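Local coordinates for uncharacterized protein (Enterococcus faecalis, PDB 3CLQ) that is of unknown function but may act as an AllG-type subunit of an oxamate carbamoyltransferase, at residues Ser132-Lys137 with Gly227-Phe232; Asp306-Glu311 with Pro381-Ala386. All blocks are in the same frame, centred on the assembly; numbering follows the deposited sequence.

Interaction 1 (Ser132-Lys137 with Gly227-Phe232); sequences SEQLAK and GSSDYF
Gln134 reaches from one loop into the turn formed by Ser229 and the two residues after it, an ST turn in which the hydroxyl accepts from the backbone N of Tyr231 (N to OG 3.1 Å, N-H...O angle 150°). That turn sits between helices 216-226 and 234-247, while Gln134 belongs to the loop that follows strand 126-130. The glutamine can be followed outward. Its CB rests against the hydroxyl of Ser228, 3.4 Å from OG; the hydroxyl itself is hydrogen-bonded to the carbonyl of Phe225 near the end of the preceding helix. CG stays beside Ser228 at a looser distance. There the chain bends (chi2 -98°), which brings CD over the CB of Ser229 at 3.7 Å. The amide at the tip enters the fold of the turn, between the carbonyl of Ser229 and the backbone N of Phe232, though it is probably turned over in the model, its O and N exchanged. Phe225 lies against the same glutamine from the helix side.

A second meeting point lies upstream. Ser132 points its CB at the 227-232 loop, 4.0 Å from CA of Phe232, whose side chain touches Leu201 and Leu226. The same serine also meets the ring of Tyr231. The far end of that tyrosine goes elsewhere, its OH to a hydrogen bond with Ser104. At the near end of the ring the contact is between carbons, with Ser132 CB 3.8 Å from Tyr231 CD2.

Interaction 2 (Asp306-Glu311 with Pro381-Ala386); sequences DSAITE and PVINTA
The side chains of Glu311 and Ile383 cross at about a right angle, the glutamate arriving from a short helix and the isoleucine from the start of a strand. Contact runs along the last part of the acid: CD stands 3.6 Å from CB of Ile383, and OE1 comes to 3.4 Å from CA of the same residue, so the carboxylate lies against the strand backbone as well as the side chain. The glutamate does not extend to get there. CB-CG is nearly eclipsed with the backbone N-CA bond (chi1 2°), and the chain bends again at chi2, laying the acid group alongside the strand.

The carboxylate takes no hydrogen bond from the strand. OE2 lies 3.5 Å from the carbonyl O of Asn384, but both are acceptors. Their partners lie outside: OE2 has a weak bond with His191 ND1 and the Asn384 carbonyl is bonded to Asn192 ND2, while OE1 is bonded to the backbone N of Gly317.

Ile383 continues past the acid, and its CD1 ends on CB of Ala308 at 3.7 Å, a small apolar contact beside the acid. Arg262 of strand 257-263 touches both of these residues. Ala308 is the third residue of a type I turn from Asp306 to Ile309, closed by a bond from Ile309 N to Asp306 O (3.0 Å).

All five touching residues are buried. The result is a type I turn running into a short helix, laid against the first strand of the antiparallel hairpin 383-388/396-402.

Overall arrangement
Interaction 1 closes before interaction 2 opens, so the two contacts follow in series along the chain. Their centres are 19 Å apart and their nearest atoms about 6 Å apart, without touching. Interaction 1 joins two loops, partly buried, with its centre 16 Å from the centre of the chain; the centre of interaction 2 is 8 Å from that of the chain, and the contact is buried. Sequence neighbours connect them: Gly103 lies beside interaction 2 and Ser104 beside interaction 1, and in 191-194 the first two residues border interaction 2 while Asn194 touches Tyr231. No active site is established here, and what this polar neighbourhood does remains open.

Interaction 1 (Ser132-Lys137 with Gly227-Phe232)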
loop_
_atom_site.group_PDB
_atom_site.type_symbol
_atom_site.label_atom_id
_atom_site.label_comp_id
_atom_site.label_asym_id
_atom_site.label_seq_id
_atom_site.Cartn_x
_atom_site.Cartn_y
_atom_site.Cartn_z
ATOM N N SER B 132 13.406 6.592 12.207
ATOM C CA SER B 132 12.473 7.681 12.358
ATOM C C SER B 132 12.048 7.795 13.818
ATOM O O SER B 132 11.500 6.856 14.398
ATOM C CB SER B 132 11.246 7.434 11.477
ATOM O OG SER B 132 10.124 8.178 11.921
ATOM N N GLU B 133 12.325 8.936 14.424
ATOM C CA GLU B 133 11.553 9.352 15.584
ATOM C C GLU B 133 10.258 9.606 14.864
ATOM O O GLU B 133 10.272 9.655 13.633
ATOM C CB GLU B 133 12.152 10.627 16.118
ATOM C CG GLU B 133 13.665 10.571 16.103
ATOM C CD GLU B 133 14.304 11.941 16.189
ATOM O OE1 GLU B 133 14.813 12.405 15.140
ATOM O OE2 GLU B 133 14.296 12.549 17.296
ATOM N N GLN B 134 9.112 9.708 15.509
ATOM C CA GLN B 134 7.946 9.653 14.600
ATOM C C GLN B 134 7.093 10.907 14.551
ATOM O O GLN B 134 6.161 10.995 13.760
ATOM C CB GLN B 134 7.101 8.388 14.828
ATOM C CG GLN B 134 7.686 7.111 14.215
ATOM C CD GLN B 134 7.062 6.747 12.849
ATOM O OE1 GLN B 134 5.980 6.146 12.771
ATOM N NE2 GLN B 134 7.749 7.118 11.775
ATOM N N LEU B 135 7.417 11.883 15.389
ATOM C CA LEU B 135 6.579 13.072 15.500
ATOM C C LEU B 135 7.020 14.211 14.556
ATOM O O LEU B 135 7.920 14.028 13.718
ATOM C CB LEU B 135 6.500 13.543 16.970
ATOM C CG LEU B 135 5.342 13.017 17.849
ATOM C CD1 LEU B 135 4.021 13.812 17.631
ATOM C CD2 LEU B 135 5.107 11.497 17.695
ATOM N N ALA B 136 6.352 15.363 14.684
ATOM C CA ALA B 136 6.746 16.584 13.993
ATOM C C ALA B 136 7.781 17.360 14.836
ATOM O O ALA B 136 8.707 17.961 14.285
ATOM C CB ALA B 136 5.538 17.437 13.692
ATOM N N LYS B 137 7.634 17.339 16.164
ATOM C CA LYS B 137 8.653 17.924 17.053
ATOM C C LYS B 137 9.763 16.883 17.238
ATOM O O LYS B 137 9.654 15.971 18.062
ATOM C CB LYS B 137 8.065 18.346 18.410
ATOM C CG LYS B 137 8.876 19.434 19.110
ATOM C CD LYS B 137 9.030 19.211 20.635
ATOM C CE LYS B 137 8.027 20.027 21.491
ATOM N NZ LYS B 137 6.639 19.455 21.522
ATOM N N GLY B 227 2.461 3.594 14.307
ATOM C CA GLY B 227 1.428 4.186 13.468
ATOM C C GLY B 227 1.118 5.643 13.803
ATOM O O GLY B 227 0.066 6.170 13.428
ATOM N N SER B 228 2.010 6.310 14.524
ATOM C CA SER B 228 1.767 7.706 14.837
ATOM C C SER B 228 2.137 8.560 13.621
ATOM O O SER B 228 1.768 9.728 13.499
ATOM C CB SER B 228 2.553 8.129 16.083
ATOM O OG SER B 228 3.938 7.909 15.890
ATOM N N SER B 229 2.856 7.957 12.700
ATOM C CA SER B 229 3.309 8.696 11.563
ATOM C C SER B 229 3.526 7.695 10.467
ATOM O O SER B 229 3.852 6.549 10.727
ATOM C CB SER B 229 4.607 9.420 11.919
ATOM O OG SER B 229 5.409 9.673 10.783
ATOM N N ASP B 230 3.365 8.126 9.232
ATOM C CA ASP B 230 3.577 7.200 8.136
ATOM C C ASP B 230 5.025 7.210 7.644
ATOM O O ASP B 230 5.313 6.681 6.596
ATOM C CB ASP B 230 2.566 7.424 7.008
ATOM C CG ASP B 230 2.762 8.741 6.305
ATOM O OD1 ASP B 230 2.013 9.022 5.315
ATOM O OD2 ASP B 230 3.669 9.489 6.736
ATOM N N TYR B 231 5.934 7.768 8.430
ATOM C CA TYR B 231 7.298 7.934 7.974
ATOM C C TYR B 231 8.279 6.850 8.413
ATOM O O TYR B 231 9.461 6.916 8.114
ATOM C CB TYR B 231 7.840 9.294 8.445
ATOM C CG TYR B 231 9.175 9.651 7.825
ATOM C CD1 TYR B 231 9.294 9.843 6.438
ATOM C CD2 TYR B 231 10.313 9.776 8.613
ATOM C CE1 TYR B 231 10.517 10.166 5.851
ATOM C CE2 TYR B 231 11.565 10.098 8.040
ATOM C CZ TYR B 231 11.655 10.294 6.658
ATOM O OH TYR B 231 12.875 10.605 6.098
ATOM N N PHE B 232 7.815 5.854 9.140
ATOM C CA PHE B 232 8.754 4.874 9.686
ATOM C C PHE B 232 9.720 4.174 8.693
ATOM O O PHE B 232 10.841 3.875 9.047
ATOM C CB PHE B 232 8.023 3.819 10.520
ATOM C CG PHE B 232 8.951 2.909 11.213
ATOM C CD1 PHE B 232 9.740 3.388 12.271
ATOM C CD2 PHE B 232 9.134 1.612 10.766
ATOM C CE1 PHE B 232 10.661 2.570 12.912
ATOM C CE2 PHE B 232 10.043 0.778 11.401
ATOM C CZ PHE B 232 10.818 1.261 12.484
#

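Interaction 2 (Asp306-Glu311 with Pro381-Ala386)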
loop_
_atom_site.group_PDB
_atom_site.type_symbol
_atom_site.label_atom_id
_atom_site.label_comp_id
_atom_site.label_asym_id
_atom_site.label_seq_id
_atom_site.Cartn_x
_atom_site.Cartn_y
_atom_site.Cartn_z
ATOM N N ASP B 306 20.052 13.535 3.522
ATOM C CA ASP B 306 20.652 12.562 2.630
ATOM C C ASP B 306 19.605 11.864 1.753
ATOM O O ASP B 306 19.932 11.015 0.919
ATOM C CB ASP B 306 21.486 11.557 3.413
ATOM C CG ASP B 306 22.800 12.137 3.890
ATOM O OD1 ASP B 306 23.286 11.664 4.939
ATOM O OD2 ASP B 306 23.350 13.070 3.242
ATOM N N SER B 307 18.349 12.269 1.918
ATOM C CA SER B 307 17.225 11.578 1.303
ATOM C C SER B 307 17.282 11.578 -0.204
ATOM O O SER B 307 16.500 10.894 -0.838
ATOM C CB SER B 307 15.908 12.211 1.753
ATOM O OG SER B 307 16.008 13.628 1.714
ATOM N N ALA B 308 18.185 12.358 -0.777
ATOM C CA ALA B 308 18.261 12.501 -2.216
ATOM C C ALA B 308 18.986 11.317 -2.829
ATOM O O ALA B 308 19.173 11.255 -4.036
ATOM C CB ALA B 308 18.973 13.798 -2.574
ATOM N N ILE B 309 19.400 10.373 -1.994
ATOM C CA ILE B 309 20.079 9.187 -2.490
ATOM C C ILE B 309 19.013 8.390 -3.230
ATOM O O ILE B 309 19.262 7.610 -4.142
ATOM C CB ILE B 309 20.664 8.354 -1.325
ATOM C CG1 ILE B 309 21.558 7.242 -1.862
ATOM C CG2 ILE B 309 19.559 7.822 -0.387
ATOM C CD1 ILE B 309 22.946 7.716 -2.180
ATOM N N THR B 310 17.806 8.614 -2.775
ATOM C CA THR B 310 16.612 8.072 -3.335
ATOM C C THR B 310 16.452 8.370 -4.852
ATOM O O THR B 310 16.315 7.464 -5.669
ATOM C CB THR B 310 15.461 8.625 -2.465
ATOM O OG1 THR B 310 15.336 7.799 -1.287
ATOM C CG2 THR B 310 14.186 8.676 -3.193
ATOM N N GLU B 311 16.476 9.632 -5.236
ATOM C CA GLU B 311 16.481 9.930 -6.647
ATOM C C GLU B 311 17.794 9.526 -7.305
ATOM O O GLU B 311 17.813 9.272 -8.523
ATOM C CB GLU B 311 16.159 11.398 -6.890
ATOM C CG GLU B 311 15.979 12.157 -5.594
ATOM C CD GLU B 311 14.525 12.492 -5.315
ATOM O OE1 GLU B 311 13.763 12.664 -6.288
ATOM O OE2 GLU B 311 14.147 12.606 -4.124
ATOM N N PRO B 381 18.929 16.671 -12.610
ATOM C CA PRO B 381 18.098 15.823 -11.771
ATOM C C PRO B 381 17.017 16.632 -11.072
ATOM O O PRO B 381 17.279 17.700 -10.541
ATOM C CB PRO B 381 19.087 15.309 -10.735
ATOM C CG PRO B 381 20.333 15.213 -11.471
ATOM C CD PRO B 381 20.356 16.428 -12.357
ATOM N N VAL B 382 15.800 16.132 -11.104
ATOM C CA VAL B 382 14.713 16.749 -10.379
ATOM C C VAL B 382 14.607 16.010 -9.068
ATOM O O VAL B 382 14.584 14.787 -9.058
ATOM C CB VAL B 382 13.385 16.554 -11.123
ATOM C CG1 VAL B 382 12.867 15.112 -10.934
ATOM C CG2 VAL B 382 12.370 17.538 -10.634
ATOM N N ILE B 383 14.563 16.725 -7.954
ATOM C CA ILE B 383 14.304 16.044 -6.697
ATOM C C ILE B 383 13.132 16.665 -5.956
ATOM O O ILE B 383 13.015 17.875 -5.872
ATOM C CB ILE B 383 15.554 15.927 -5.825
ATOM C CG1 ILE B 383 15.264 16.362 -4.411
ATOM C CG2 ILE B 383 16.704 16.765 -6.350
ATOM C CD1 ILE B 383 16.513 16.408 -3.615
ATOM N N ASN B 384 12.229 15.829 -5.467
ATOM C CA ASN B 384 11.114 16.307 -4.664
ATOM C C ASN B 384 11.487 16.047 -3.218
ATOM O O ASN B 384 11.911 14.946 -2.864
ATOM C CB ASN B 384 9.822 15.544 -5.000
ATOM C CG ASN B 384 9.168 15.975 -6.344
ATOM O OD1 ASN B 384 8.463 15.164 -6.988
ATOM N ND2 ASN B 384 9.355 17.243 -6.741
ATOM N N THR B 385 11.338 17.051 -2.374
ATOM C CA THR B 385 11.772 16.933 -0.994
ATOM C C THR B 385 10.909 17.826 -0.115
ATOM O O THR B 385 10.189 18.709 -0.619
ATOM C CB THR B 385 13.258 17.332 -0.847
ATOM O OG1 THR B 385 13.552 17.579 0.529
ATOM C CG2 THR B 385 13.560 18.613 -1.607
ATOM N N ALA B 386 10.967 17.591 1.194
ATOM C CA ALA B 386 10.251 18.430 2.150
ATOM C C ALA B 386 10.927 19.791 2.298
ATOM O O ALA B 386 12.160 19.875 2.282
ATOM C CB ALA B 386 10.172 17.737 3.509
#